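Pentafunctional AROM polypeptide (Schizosaccharomyces pombe, PDB 5SWV) catalyses five consecutive steps of the shikimate pathway, the present fragment probably supplying the 3-dehydroquinate dehydratase and shikimate dehydrogenase activities. Local coordinates at residues A[5-10]-A[195-200]; A[153-158]-A[188-193]; A[199-204]-A[217-222]; A[210-215]-A[232-237]. All blocks are in the same frame, centred on the assembly; numbering follows the deposited sequence.

Contact 1: residues A[5-10]-A[195-200]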
loop_
_atom_site.group_PDB
_atom_site.type_symbol
_atom_site.label_atom_id
_atom_site.label_comp_id
_atom_site.label_asym_id
_atom_site.label_seq_id
_atom_site.Cartn_x
_atom_site.Cartn_y
_atom_site.Cartn_z
ATOM N N LYS A 5 -10.107 -1.618 -9.196
ATOM C CA LYS A 5 -9.780 -1.715 -7.769
ATOM C C LYS A 5 -10.421 -0.577 -6.969
ATOM O O LYS A 5 -11.112 -0.815 -5.977
ATOM C CB LYS A 5 -8.255 -1.664 -7.568
ATOM C CG LYS A 5 -7.756 -2.477 -6.385
ATOM C CD LYS A 5 -7.347 -3.877 -6.816
ATOM C CE LYS A 5 -5.976 -3.861 -7.468
ATOM N NZ LYS A 5 -5.638 -5.217 -7.949
ATOM N N PHE A 6 -10.180 0.649 -7.431
ATOM C CA PHE A 6 -10.678 1.872 -6.786
ATOM C C PHE A 6 -12.220 1.982 -6.818
ATOM O O PHE A 6 -12.831 2.526 -5.890
ATOM C CB PHE A 6 -10.062 3.130 -7.454
ATOM C CG PHE A 6 -8.562 3.327 -7.235
ATOM C CD1 PHE A 6 -7.799 2.527 -6.368
ATOM C CD2 PHE A 6 -7.923 4.386 -7.874
ATOM C CE1 PHE A 6 -6.440 2.766 -6.194
ATOM C CE2 PHE A 6 -6.574 4.626 -7.689
ATOM C CZ PHE A 6 -5.833 3.817 -6.849
ATOM N N LYS A 7 -12.819 1.477 -7.898
ATOM C CA LYS A 7 -14.268 1.559 -8.120
ATOM C C LYS A 7 -15.067 0.659 -7.194
ATOM O O LYS A 7 -16.119 1.063 -6.706
ATOM C CB LYS A 7 -14.621 1.194 -9.568
ATOM C CG LYS A 7 -14.337 2.284 -10.588
ATOM C CD LYS A 7 -14.685 1.828 -11.996
ATOM C CE LYS A 7 -16.183 1.585 -12.150
ATOM N NZ LYS A 7 -16.622 1.775 -13.556
ATOM N N THR A 8 -14.589 -0.569 -6.998
ATOM C CA THR A 8 -15.250 -1.528 -6.109
ATOM C C THR A 8 -14.902 -1.285 -4.645
ATOM O O THR A 8 -15.641 -1.725 -3.770
ATOM C CB THR A 8 -14.903 -2.991 -6.450
ATOM O OG1 THR A 8 -13.483 -3.169 -6.387
ATOM C CG2 THR A 8 -15.437 -3.369 -7.836
ATOM N N LYS A 9 -13.777 -0.615 -4.379
ATOM C CA LYS A 9 -13.459 -0.113 -3.022
ATOM C C LYS A 9 -14.532 0.900 -2.569
ATOM O O LYS A 9 -15.076 1.651 -3.377
ATOM C CB LYS A 9 -12.071 0.545 -3.014
ATOM C CG LYS A 9 -11.322 0.513 -1.698
ATOM C CD LYS A 9 -9.851 0.784 -1.973
ATOM C CE LYS A 9 -8.970 0.614 -0.748
ATOM N NZ LYS A 9 -8.924 1.845 0.072
ATOM N N LYS A 10 -14.835 0.904 -1.278
ATOM C CA LYS A 10 -15.823 1.825 -0.728
ATOM C C LYS A 10 -15.334 3.265 -0.762
ATOM O O LYS A 10 -16.044 4.127 -1.256
ATOM C CB LYS A 10 -16.207 1.438 0.702
ATOM C CG LYS A 10 -17.252 0.327 0.781
ATOM C CD LYS A 10 -18.213 0.547 1.939
ATOM C CE LYS A 10 -19.177 1.712 1.667
ATOM N NZ LYS A 10 -19.548 2.457 2.904
ATOM N N ASP A 195 -22.375 6.285 -15.949
ATOM C CA ASP A 195 -21.535 5.362 -15.159
ATOM C C ASP A 195 -19.999 5.497 -15.352
ATOM O O ASP A 195 -19.235 4.581 -15.043
ATOM C CB ASP A 195 -21.977 3.922 -15.439
ATOM C CG ASP A 195 -21.734 3.507 -16.895
ATOM O OD1 ASP A 195 -21.512 4.402 -17.762
ATOM O OD2 ASP A 195 -21.764 2.281 -17.164
ATOM N N ILE A 196 -19.557 6.628 -15.873
ATOM C CA ILE A 196 -18.174 7.032 -15.735
ATOM C C ILE A 196 -18.038 7.396 -14.262
ATOM O O ILE A 196 -18.907 8.075 -13.729
ATOM C CB ILE A 196 -17.866 8.276 -16.599
ATOM C CG1 ILE A 196 -18.100 7.981 -18.091
ATOM C CG2 ILE A 196 -16.445 8.778 -16.361
ATOM C CD1 ILE A 196 -18.741 9.135 -18.849
ATOM N N PRO A 197 -16.980 6.934 -13.588
ATOM C CA PRO A 197 -16.835 7.308 -12.178
ATOM C C PRO A 197 -16.540 8.790 -11.993
ATOM O O PRO A 197 -15.921 9.416 -12.861
ATOM C CB PRO A 197 -15.671 6.452 -11.681
ATOM C CG PRO A 197 -14.999 5.941 -12.904
ATOM C CD PRO A 197 -16.022 5.900 -13.988
ATOM N N LEU A 198 -16.975 9.328 -10.855
ATOM C CA LEU A 198 -17.006 10.770 -10.628
ATOM C C LEU A 198 -16.337 11.209 -9.316
ATOM O O LEU A 198 -16.727 10.764 -8.246
ATOM C CB LEU A 198 -18.460 11.238 -10.644
ATOM C CG LEU A 198 -18.726 12.744 -10.508
ATOM C CD1 LEU A 198 -18.424 13.493 -11.798
ATOM C CD2 LEU A 198 -20.163 12.987 -10.083
ATOM N N ILE A 199 -15.345 12.096 -9.420
ATOM C CA ILE A 199 -14.812 12.848 -8.277
ATOM C C ILE A 199 -15.536 14.195 -8.260
ATOM O O ILE A 199 -15.536 14.910 -9.250
ATOM C CB ILE A 199 -13.296 13.107 -8.396
ATOM C CG1 ILE A 199 -12.530 11.818 -8.700
ATOM C CG2 ILE A 199 -12.749 13.718 -7.111
ATOM C CD1 ILE A 199 -11.065 12.047 -9.010
ATOM N N LEU A 200 -16.117 14.548 -7.124
ATOM C CA LEU A 200 -17.011 15.694 -7.038
ATOM C C LEU A 200 -17.036 16.291 -5.640
ATOM O O LEU A 200 -17.386 15.619 -4.685
ATOM C CB LEU A 200 -18.402 15.243 -7.440
ATOM C CG LEU A 200 -19.548 16.253 -7.388
ATOM C CD1 LEU A 200 -19.325 17.344 -8.422
ATOM C CD2 LEU A 200 -20.887 15.553 -7.606
#
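The puckered ring of Pro197 is the nearest thing to a flat group in this contact, and it is met at its CD corner: NZ of Lys7 stands 4.2 Å from CD of Pro197. The same amino group also approaches the carbonyl of Asp195, with NZ of Lys7 4.1 Å from O of Asp195, too far for a hydrogen bond. OD2 of Asp195 remains 6.3 Å from NZ of Lys7, so any attraction between the two charges would act at long range. Lys7 gets there from the short helix 3-8. Its CG lies beside the backbone N (chi1 -77°), and a bend at chi3 (65°) turns the amino end onto the proline, which the lysine chain crosses at about a right angle. The backbones keep apart, CA of Lys7 and CA of Pro197 being 7.5 Å from one another, and 91 Å² is buried in all. This is a thin surface contact made by one lysine side chain.

Lys9, the first residue past the helix, turns its amino group to a salt bridge with Asp37, while Phe6 packs on Met217 and on the loop at Asp37. Pro197 leads into strand 198-203, where backbone bonds to Ile168 begin the pairing with strand 167-173. Helix 3-8 thus lies beside the end at which the parallel barrel strands begin, and Lys7 reaches from it to the entry of the seventh strand.

Contact 2: residues A[153-158]-A[188-193]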
loop_
_atom_site.group_PDB
_atom_site.type_symbol
_atom_site.label_atom_id
_atom_site.label_comp_id
_atom_site.label_asym_id
_atom_site.label_seq_id
_atom_site.Cartn_x
_atom_site.Cartn_y
_atom_site.Cartn_z
ATOM N N GLU A 153 -23.678 24.982 -17.024
ATOM C CA GLU A 153 -22.271 25.056 -17.401
ATOM C C GLU A 153 -21.530 23.790 -17.026
ATOM O O GLU A 153 -20.629 23.387 -17.759
ATOM C CB GLU A 153 -21.565 26.282 -16.815
ATOM C CG GLU A 153 -22.156 27.618 -17.248
ATOM C CD GLU A 153 -23.230 28.128 -16.277
ATOM O OE1 GLU A 153 -24.021 27.311 -15.753
ATOM O OE2 GLU A 153 -23.292 29.350 -16.015
ATOM N N TRP A 154 -21.897 23.174 -15.897
ATOM C CA TRP A 154 -21.333 21.870 -15.503
ATOM C C TRP A 154 -21.671 20.778 -16.512
ATOM O O TRP A 154 -20.827 19.947 -16.836
ATOM C CB TRP A 154 -21.799 21.424 -14.111
ATOM C CG TRP A 154 -21.210 22.211 -12.976
ATOM C CD1 TRP A 154 -21.884 23.018 -12.105
ATOM C CD2 TRP A 154 -19.830 22.271 -12.591
ATOM N NE1 TRP A 154 -21.011 23.576 -11.199
ATOM C CE2 TRP A 154 -19.743 23.135 -11.479
ATOM C CE3 TRP A 154 -18.658 21.679 -13.078
ATOM C CZ2 TRP A 154 -18.530 23.419 -10.846
ATOM C CZ3 TRP A 154 -17.445 21.972 -12.451
ATOM C CH2 TRP A 154 -17.397 22.829 -11.349
ATOM N N MET A 155 -22.900 20.780 -17.009
ATOM C CA MET A 155 -23.322 19.748 -17.951
ATOM C C MET A 155 -22.658 19.891 -19.325
ATOM O O MET A 155 -22.431 18.878 -19.987
ATOM C CB MET A 155 -24.855 19.678 -18.062
ATOM C CG MET A 155 -25.555 19.220 -16.779
ATOM S SD MET A 155 -25.059 17.582 -16.199
ATOM C CE MET A 155 -26.244 16.560 -17.088
ATOM N N GLN A 156 -22.322 21.112 -19.743
ATOM C CA GLN A 156 -21.497 21.300 -20.952
ATOM C C GLN A 156 -20.135 20.649 -20.827
ATOM O O GLN A 156 -19.652 20.032 -21.764
ATOM C CB GLN A 156 -21.276 22.769 -21.251
ATOM C CG GLN A 156 -22.507 23.453 -21.767
ATOM C CD GLN A 156 -22.292 24.937 -21.843
ATOM O OE1 GLN A 156 -22.419 25.645 -20.839
ATOM N NE2 GLN A 156 -21.930 25.421 -23.023
ATOM N N LYS A 157 -19.528 20.822 -19.661
ATOM C CA LYS A 157 -18.275 20.163 -19.317
ATOM C C LYS A 157 -18.363 18.638 -19.259
ATOM O O LYS A 157 -17.441 17.958 -19.697
ATOM C CB LYS A 157 -17.731 20.701 -17.984
ATOM C CG LYS A 157 -17.270 22.145 -18.036
ATOM C CD LYS A 157 -16.309 22.380 -19.191
ATOM C CE LYS A 157 -15.467 23.614 -18.980
ATOM N NZ LYS A 157 -16.219 24.822 -19.348
ATOM N N VAL A 158 -19.449 18.106 -18.717
ATOM C CA VAL A 158 -19.633 16.659 -18.694
ATOM C C VAL A 158 -19.780 16.126 -20.125
ATOM O O VAL A 158 -19.220 15.084 -20.456
ATOM C CB VAL A 158 -20.804 16.256 -17.773
ATOM C CG1 VAL A 158 -21.196 14.787 -17.936
ATOM C CG2 VAL A 158 -20.412 16.520 -16.329
ATOM N N THR A 188 -26.386 12.648 -6.955
ATOM C CA THR A 188 -27.370 11.562 -7.092
ATOM C C THR A 188 -27.909 11.513 -8.534
ATOM O O THR A 188 -27.958 10.438 -9.127
ATOM C CB THR A 188 -28.520 11.652 -6.051
ATOM O OG1 THR A 188 -27.985 11.577 -4.731
ATOM C CG2 THR A 188 -29.489 10.501 -6.205
ATOM N N ARG A 189 -28.257 12.673 -9.093
ATOM C CA ARG A 189 -28.873 12.756 -10.428
ATOM C C ARG A 189 -27.966 12.298 -11.583
ATOM O O ARG A 189 -28.404 11.556 -12.465
ATOM C CB ARG A 189 -29.343 14.190 -10.727
ATOM C CG ARG A 189 -30.470 14.708 -9.852
ATOM C CD ARG A 189 -31.215 15.866 -10.515
ATOM N NE ARG A 189 -30.346 16.996 -10.911
ATOM C CZ ARG A 189 -29.934 18.002 -10.118
ATOM N NH1 ARG A 189 -30.277 18.066 -8.824
ATOM N NH2 ARG A 189 -29.151 18.959 -10.626
ATOM N N ILE A 190 -26.730 12.797 -11.583
ATOM C CA ILE A 190 -25.734 12.499 -12.619
ATOM C C ILE A 190 -25.288 11.037 -12.570
ATOM O O ILE A 190 -25.048 10.426 -13.616
ATOM C CB ILE A 190 -24.507 13.459 -12.522
ATOM C CG1 ILE A 190 -23.621 13.397 -13.768
ATOM C CG2 ILE A 190 -23.643 13.180 -11.298
ATOM C CD1 ILE A 190 -24.157 14.211 -14.919
ATOM N N THR A 191 -25.184 10.493 -11.359
ATOM C CA THR A 191 -24.774 9.114 -11.142
ATOM C C THR A 191 -25.830 8.118 -11.619
ATOM O O THR A 191 -25.474 7.031 -12.067
ATOM C CB THR A 191 -24.443 8.897 -9.657
ATOM O OG1 THR A 191 -23.339 9.740 -9.330
ATOM C CG2 THR A 191 -24.074 7.452 -9.339
ATOM N N ASN A 192 -27.111 8.481 -11.514
ATOM C CA ASN A 192 -28.215 7.678 -12.097
ATOM C C ASN A 192 -28.173 7.629 -13.631
ATOM O O ASN A 192 -28.470 6.589 -14.233
ATOM C CB ASN A 192 -29.606 8.200 -11.648
ATOM C CG ASN A 192 -29.954 7.823 -10.200
ATOM O OD1 ASN A 192 -29.966 6.646 -9.832
ATOM N ND2 ASN A 192 -30.269 8.829 -9.384
ATOM N N SER A 193 -27.795 8.751 -14.243
ATOM C CA SER A 193 -27.832 8.916 -15.691
ATOM C C SER A 193 -26.559 8.516 -16.428
ATOM O O SER A 193 -26.542 8.581 -17.650
ATOM C CB SER A 193 -28.112 10.374 -16.019
ATOM O OG SER A 193 -26.925 11.134 -15.874
#
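Met155 and Val158 of helix 152-162 both meet Ile190 of helix 177-193. Along the first helix, Trp154 comes before them and rests on Leu170 of strand 167-173. Met155 follows and reaches the partner with the end of its side chain. CG lies beside the backbone N, and bends at chi2 and chi3 bring the thioether toward the partner helix, so that SD of Met155 comes 3.7 Å from CD1 of Ile190. The methyl joins in, with CE of Met155 3.8 Å from CD1 of Ile190, and the two side chains slide past each other in opposite directions. Two residues on, Lys157 points to another quarter, where its ammonium makes a cation-pi interaction with Trp139. Val158, one turn after Met155, points at the partner helix, and its CG1 lies 4.3 Å from CD1 of Ile190; it too rests on Leu170.

A single methyl of Ile190 thus touches both Met155 and Val158. Ile190 presents it with CG1 anti to the backbone N (chi1 -166°), while its CG2 turns toward Leu198 of the next strand. One turn on, the hydroxyl of Ser193 donates to the carbonyl of its own helix, OG of Ser193 to O of Ile190 at 3.0 Å.

The contact is small, 97 Å² in all, and wholly apolar. Two successive helices packed side by side over the strand that connects them are what the outer layer of a beta/alpha barrel, the fold of type I dehydroquinases, is built from.

Contact 3: residues A[199-204]-A[217-222]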
loop_
_atom_site.group_PDB
_atom_site.type_symbol
_atom_site.label_atom_id
_atom_site.label_comp_id
_atom_site.label_asym_id
_atom_site.label_seq_id
_atom_site.Cartn_x
_atom_site.Cartn_y
_atom_site.Cartn_z
ATOM N N ILE A 199 -15.345 12.096 -9.420
ATOM C CA ILE A 199 -14.812 12.848 -8.277
ATOM C C ILE A 199 -15.536 14.195 -8.260
ATOM O O ILE A 199 -15.536 14.910 -9.250
ATOM C CB ILE A 199 -13.296 13.107 -8.396
ATOM C CG1 ILE A 199 -12.530 11.818 -8.700
ATOM C CG2 ILE A 199 -12.749 13.718 -7.111
ATOM C CD1 ILE A 199 -11.065 12.047 -9.010
ATOM N N LEU A 200 -16.117 14.548 -7.124
ATOM C CA LEU A 200 -17.011 15.694 -7.038
ATOM C C LEU A 200 -17.036 16.291 -5.640
ATOM O O LEU A 200 -17.386 15.619 -4.685
ATOM C CB LEU A 200 -18.402 15.243 -7.440
ATOM C CG LEU A 200 -19.548 16.253 -7.388
ATOM C CD1 LEU A 200 -19.325 17.344 -8.422
ATOM C CD2 LEU A 200 -20.887 15.553 -7.606
ATOM N N PHE A 201 -16.659 17.559 -5.537
ATOM C CA PHE A 201 -16.647 18.290 -4.266
ATOM C C PHE A 201 -16.495 19.783 -4.500
ATOM O O PHE A 201 -16.342 20.225 -5.630
ATOM C CB PHE A 201 -15.523 17.798 -3.354
ATOM C CG PHE A 201 -14.151 17.957 -3.927
ATOM C CD1 PHE A 201 -13.625 16.996 -4.791
ATOM C CD2 PHE A 201 -13.352 19.035 -3.572
ATOM C CE1 PHE A 201 -12.340 17.127 -5.307
ATOM C CE2 PHE A 201 -12.058 19.165 -4.079
ATOM C CZ PHE A 201 -11.561 18.216 -4.958
ATOM N N ASN A 202 -16.579 20.545 -3.414
ATOM C CA ASN A 202 -16.341 21.970 -3.422
ATOM C C ASN A 202 -15.098 22.242 -2.613
ATOM O O ASN A 202 -14.965 21.755 -1.480
ATOM C CB ASN A 202 -17.501 22.726 -2.794
ATOM C CG ASN A 202 -18.798 22.557 -3.567
ATOM O OD1 ASN A 202 -18.833 22.725 -4.783
ATOM N ND2 ASN A 202 -19.873 22.234 -2.862
ATOM N N MET A 203 -14.185 23.008 -3.204
ATOM C CA MET A 203 -13.069 23.551 -2.455
ATOM C C MET A 203 -13.536 24.774 -1.661
ATOM O O MET A 203 -14.690 25.203 -1.784
ATOM C CB MET A 203 -11.882 23.838 -3.372
ATOM C CG MET A 203 -12.054 24.938 -4.414
ATOM S SD MET A 203 -10.651 25.131 -5.555
ATOM C CE MET A 203 -10.141 23.454 -5.886
ATOM N N GLY A 204 -12.644 25.307 -0.834
ATOM C CA GLY A 204 -12.982 26.371 0.102
ATOM C C GLY A 204 -13.214 25.770 1.466
ATOM O O GLY A 204 -13.619 24.618 1.575
ATOM N N MET A 217 -11.940 8.681 -4.635
ATOM C CA MET A 217 -10.688 9.417 -4.960
ATOM C C MET A 217 -10.681 10.871 -4.495
ATOM O O MET A 217 -10.537 11.791 -5.302
ATOM C CB MET A 217 -10.368 9.336 -6.461
ATOM C CG MET A 217 -10.082 7.930 -6.959
ATOM S SD MET A 217 -9.694 7.896 -8.734
ATOM C CE MET A 217 -8.023 8.548 -8.708
ATOM N N THR A 218 -10.831 11.060 -3.187
ATOM C CA THR A 218 -10.738 12.388 -2.577
ATOM C C THR A 218 -9.273 12.775 -2.457
ATOM O O THR A 218 -8.454 11.948 -2.059
ATOM C CB THR A 218 -11.371 12.422 -1.169
ATOM O OG1 THR A 218 -12.755 12.080 -1.261
ATOM C CG2 THR A 218 -11.261 13.796 -0.553
ATOM N N PRO A 219 -8.927 14.023 -2.814
ATOM C CA PRO A 219 -7.558 14.445 -2.525
ATOM C C PRO A 219 -7.375 14.808 -1.060
ATOM O O PRO A 219 -8.269 15.383 -0.432
ATOM C CB PRO A 219 -7.348 15.660 -3.423
ATOM C CG PRO A 219 -8.707 16.152 -3.712
ATOM C CD PRO A 219 -9.607 14.957 -3.719
ATOM N N VAL A 220 -6.207 14.442 -0.548
ATOM C CA VAL A 220 -5.788 14.741 0.799
ATOM C C VAL A 220 -4.356 15.260 0.779
ATOM O O VAL A 220 -3.641 15.120 -0.220
ATOM C CB VAL A 220 -5.862 13.501 1.717
ATOM C CG1 VAL A 220 -7.282 12.965 1.768
ATOM C CG2 VAL A 220 -4.884 12.406 1.289
ATOM N N THR A 221 -3.951 15.844 1.902
ATOM C CA THR A 221 -2.606 16.358 2.086
ATOM C C THR A 221 -2.049 15.766 3.379
ATOM O O THR A 221 -2.667 14.864 3.952
ATOM C CB THR A 221 -2.588 17.906 2.079
ATOM O OG1 THR A 221 -1.242 18.372 2.251
ATOM C CG2 THR A 221 -3.468 18.500 3.180
ATOM N N HIS A 222 -0.888 16.257 3.820
ATOM C CA HIS A 222 -0.225 15.780 5.042
ATOM C C HIS A 222 0.632 16.911 5.644
ATOM O O HIS A 222 1.178 17.720 4.895
ATOM C CB HIS A 222 0.631 14.568 4.689
ATOM C CG HIS A 222 1.222 13.867 5.870
ATOM N ND1 HIS A 222 2.398 14.274 6.463
ATOM C CD2 HIS A 222 0.812 12.776 6.556
ATOM C CE1 HIS A 222 2.687 13.470 7.469
ATOM N NE2 HIS A 222 1.737 12.554 7.550
#
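Strands 198-203 and 218-220 point the same general way but diverge strongly and are not paired: CA of Ile199 and CA of Met217 are 6.3 Å from each other, whereas CA of Phe201 and CA of Pro219 are already 10.0 Å apart, and side chains fill the widening gap in place of backbone hydrogen bonds. At the near end Ile199 lies against the backbone of Met217, its CG2 3.4 Å from O of Met217. Its other branch reaches the start of the methionine side chain, CD1 of Ile199 lying 3.8 Å from CB of Met217. Beyond CB the methionine leads away.

Further along, the ring of Phe201 comes from the opposite direction to that of Pro219. CZ of Phe201 is 3.7 Å from CG of Pro219, and CE1 of Phe201 is 3.8 Å from CD of Pro219, an oblique approach. CG of Phe201 sits between the backbone N and carbonyl carbon (chi1 60°), which carries the ring across the gap, and CG2 of Ile199 abuts its edge in the ring plane.

All four touching residues are buried, at the seam where the seventh and eighth strands close the barrel. Asn214 bridges them, bonding Leu200 N through OD1 and Thr218 OG1 through ND2. Strand 167-173 pairs with 198-203 through backbone bonds such as Phe201 with Gly172, and Arg211 of helix 208-213 touches both Phe201 and Pro219.

Contact 4: residues A[210-215]-A[232-237]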
loop_
_atom_site.group_PDB
_atom_site.type_symbol
_atom_site.label_atom_id
_atom_site.label_comp_id
_atom_site.label_asym_id
_atom_site.label_seq_id
_atom_site.Cartn_x
_atom_site.Cartn_y
_atom_site.Cartn_z
ATOM N N SER A 210 -18.340 18.642 1.596
ATOM C CA SER A 210 -18.442 17.916 0.339
ATOM C C SER A 210 -17.236 17.003 0.109
ATOM O O SER A 210 -17.385 15.945 -0.473
ATOM C CB SER A 210 -18.615 18.869 -0.844
ATOM O OG SER A 210 -17.428 19.620 -1.101
ATOM N N ARG A 211 -16.050 17.413 0.558
ATOM C CA ARG A 211 -14.840 16.558 0.492
ATOM C C ARG A 211 -15.027 15.295 1.325
ATOM O O ARG A 211 -14.703 14.188 0.887
ATOM C CB ARG A 211 -13.595 17.281 1.032
ATOM C CG ARG A 211 -13.096 18.462 0.210
ATOM C CD ARG A 211 -11.972 19.137 0.966
ATOM N NE ARG A 211 -11.355 20.267 0.277
ATOM C CZ ARG A 211 -10.471 20.186 -0.714
ATOM N NH1 ARG A 211 -10.094 19.009 -1.211
ATOM N NH2 ARG A 211 -9.971 21.305 -1.227
ATOM N N ILE A 212 -15.562 15.489 2.526
ATOM C CA ILE A 212 -15.828 14.418 3.469
ATOM C C ILE A 212 -16.807 13.395 2.890
ATOM O O ILE A 212 -16.587 12.196 3.039
ATOM C CB ILE A 212 -16.312 15.024 4.802
ATOM C CG1 ILE A 212 -15.131 15.695 5.518
ATOM C CG2 ILE A 212 -16.971 13.987 5.701
ATOM C CD1 ILE A 212 -15.544 16.795 6.474
ATOM N N LEU A 213 -17.851 13.876 2.213
ATOM C CA LEU A 213 -18.861 13.013 1.563
ATOM C C LEU A 213 -18.456 12.400 0.213
ATOM O O LEU A 213 -19.071 11.416 -0.230
ATOM C CB LEU A 213 -20.171 13.790 1.355
ATOM C CG LEU A 213 -20.860 14.329 2.613
ATOM C CD1 LEU A 213 -22.130 15.091 2.244
ATOM C CD2 LEU A 213 -21.155 13.213 3.600
ATOM N N ASN A 214 -17.463 12.982 -0.457
ATOM C CA ASN A 214 -16.952 12.410 -1.697
ATOM C C ASN A 214 -16.131 11.139 -1.438
ATOM O O ASN A 214 -15.007 11.201 -0.960
ATOM C CB ASN A 214 -16.114 13.439 -2.434
ATOM C CG ASN A 214 -15.542 12.890 -3.723
ATOM O OD1 ASN A 214 -16.250 12.724 -4.691
ATOM N ND2 ASN A 214 -14.255 12.586 -3.726
ATOM N N LYS A 215 -16.698 9.983 -1.751
ATOM C CA LYS A 215 -16.075 8.703 -1.365
ATOM C C LYS A 215 -14.988 8.283 -2.320
ATOM O O LYS A 215 -13.969 7.782 -1.894
ATOM C CB LYS A 215 -17.132 7.613 -1.211
ATOM C CG LYS A 215 -18.044 7.929 -0.030
ATOM C CD LYS A 215 -19.123 6.891 0.234
ATOM C CE LYS A 215 -20.016 6.709 -0.985
ATOM N NZ LYS A 215 -21.404 6.362 -0.585
ATOM N N GLY A 232 -9.417 24.321 1.925
ATOM C CA GLY A 232 -10.348 23.387 2.518
ATOM C C GLY A 232 -9.833 21.977 2.555
ATOM O O GLY A 232 -10.501 21.097 3.067
ATOM N N GLN A 233 -8.637 21.743 2.040
ATOM C CA GLN A 233 -8.125 20.390 1.948
ATOM C C GLN A 233 -7.800 19.838 3.318
ATOM O O GLN A 233 -7.271 20.552 4.167
ATOM C CB GLN A 233 -6.875 20.370 1.102
ATOM C CG GLN A 233 -6.373 18.976 0.780
ATOM C CD GLN A 233 -5.205 19.017 -0.182
ATOM O OE1 GLN A 233 -4.473 20.019 -0.256
ATOM N NE2 GLN A 233 -5.021 17.928 -0.932
ATOM N N LEU A 234 -8.100 18.555 3.494
ATOM C CA LEU A 234 -7.909 17.837 4.747
ATOM C C LEU A 234 -6.784 16.808 4.655
ATOM O O LEU A 234 -6.461 16.345 3.578
ATOM C CB LEU A 234 -9.200 17.104 5.087
ATOM C CG LEU A 234 -10.429 17.975 5.329
ATOM C CD1 LEU A 234 -11.684 17.117 5.495
ATOM C CD2 LEU A 234 -10.216 18.875 6.549
ATOM N N THR A 235 -6.217 16.450 5.800
ATOM C CA THR A 235 -5.290 15.340 5.893
ATOM C C THR A 235 -6.109 14.062 6.014
ATOM O O THR A 235 -7.333 14.125 6.229
ATOM C CB THR A 235 -4.308 15.463 7.080
ATOM O OG1 THR A 235 -5.009 15.411 8.329
ATOM C CG2 THR A 235 -3.515 16.744 7.003
ATOM N N VAL A 236 -5.443 12.911 5.873
ATOM C CA VAL A 236 -6.106 11.611 6.032
ATOM C C VAL A 236 -6.674 11.456 7.436
ATOM O O VAL A 236 -7.798 10.973 7.606
ATOM C CB VAL A 236 -5.168 10.420 5.670
ATOM C CG1 VAL A 236 -5.691 9.084 6.195
ATOM C CG2 VAL A 236 -5.020 10.336 4.160
ATOM N N LYS A 237 -5.896 11.858 8.429
ATOM C CA LYS A 237 -6.349 11.817 9.812
ATOM C C LYS A 237 -7.627 12.636 10.021
ATOM O O LYS A 237 -8.602 12.166 10.610
ATOM C CB LYS A 237 -5.264 12.342 10.733
ATOM C CG LYS A 237 -5.576 12.068 12.181
ATOM C CD LYS A 237 -4.538 12.696 13.077
ATOM C CE LYS A 237 -4.701 12.197 14.500
ATOM N NZ LYS A 237 -4.321 13.253 15.471
#
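Arg211 and the backbone of Gly232 and Gln233 form the dense half of this contact, whereas Ile212 and Leu234 meet more lightly toward the outside. The arginine leaves helix 208-213 as an extended chain from CG to NE and lays its guanidinium flat against the opposite backbone, CA of Gln233 lying 3.5 Å above the plane, over its centre. CZ of Arg211 is 3.6 Å from that CA of Gln233. NE of Arg211 is 3.0 Å from O of Gly232, but at an angle too poor for a hydrogen bond; the bond proper runs from NH2 to the carbonyl of Pro231.

On the other side, where both residues are partly exposed, CG1 of Ile212 touches CD1 of Leu234 at 3.7 Å and the chains cross obliquely. CD1 of Ile212 is 4.0 Å from the same leucine methyl, so one methyl makes up most of this half.

Gln233 sends its amide away, OE1 to Ala229 N and NE2 to Thr16 OG1, which probably helps to hold its backbone in place against the guanidinium. Face packing together with the Pro231 bond should fix the rotation of the buried guanidinium, which within these segments meets neutral backbone groups.

The four contacts belong to the dehydratase barrel and range from surface to core. Contact 1 is a surface touch by one lysine, and contact 2, partly buried, joins two outer helices through methyl and thioether groups. Contacts 3 and 4 are buried, their centres about 6 Å apart, and their segments alternate along the chain, both drawing on successive elements, strand 198-203, helix 208-213 and strand 218-220; contact 3 is apolar, while contact 4 adds a guanidinium. Strand 198-203 serves contacts 1 and 3. Polar side chains of 210-215 tie contact 4 to that strand, Ser210 bonding Asn202 among them. Contact 2 adjoins contact 1 by apolar packing alone.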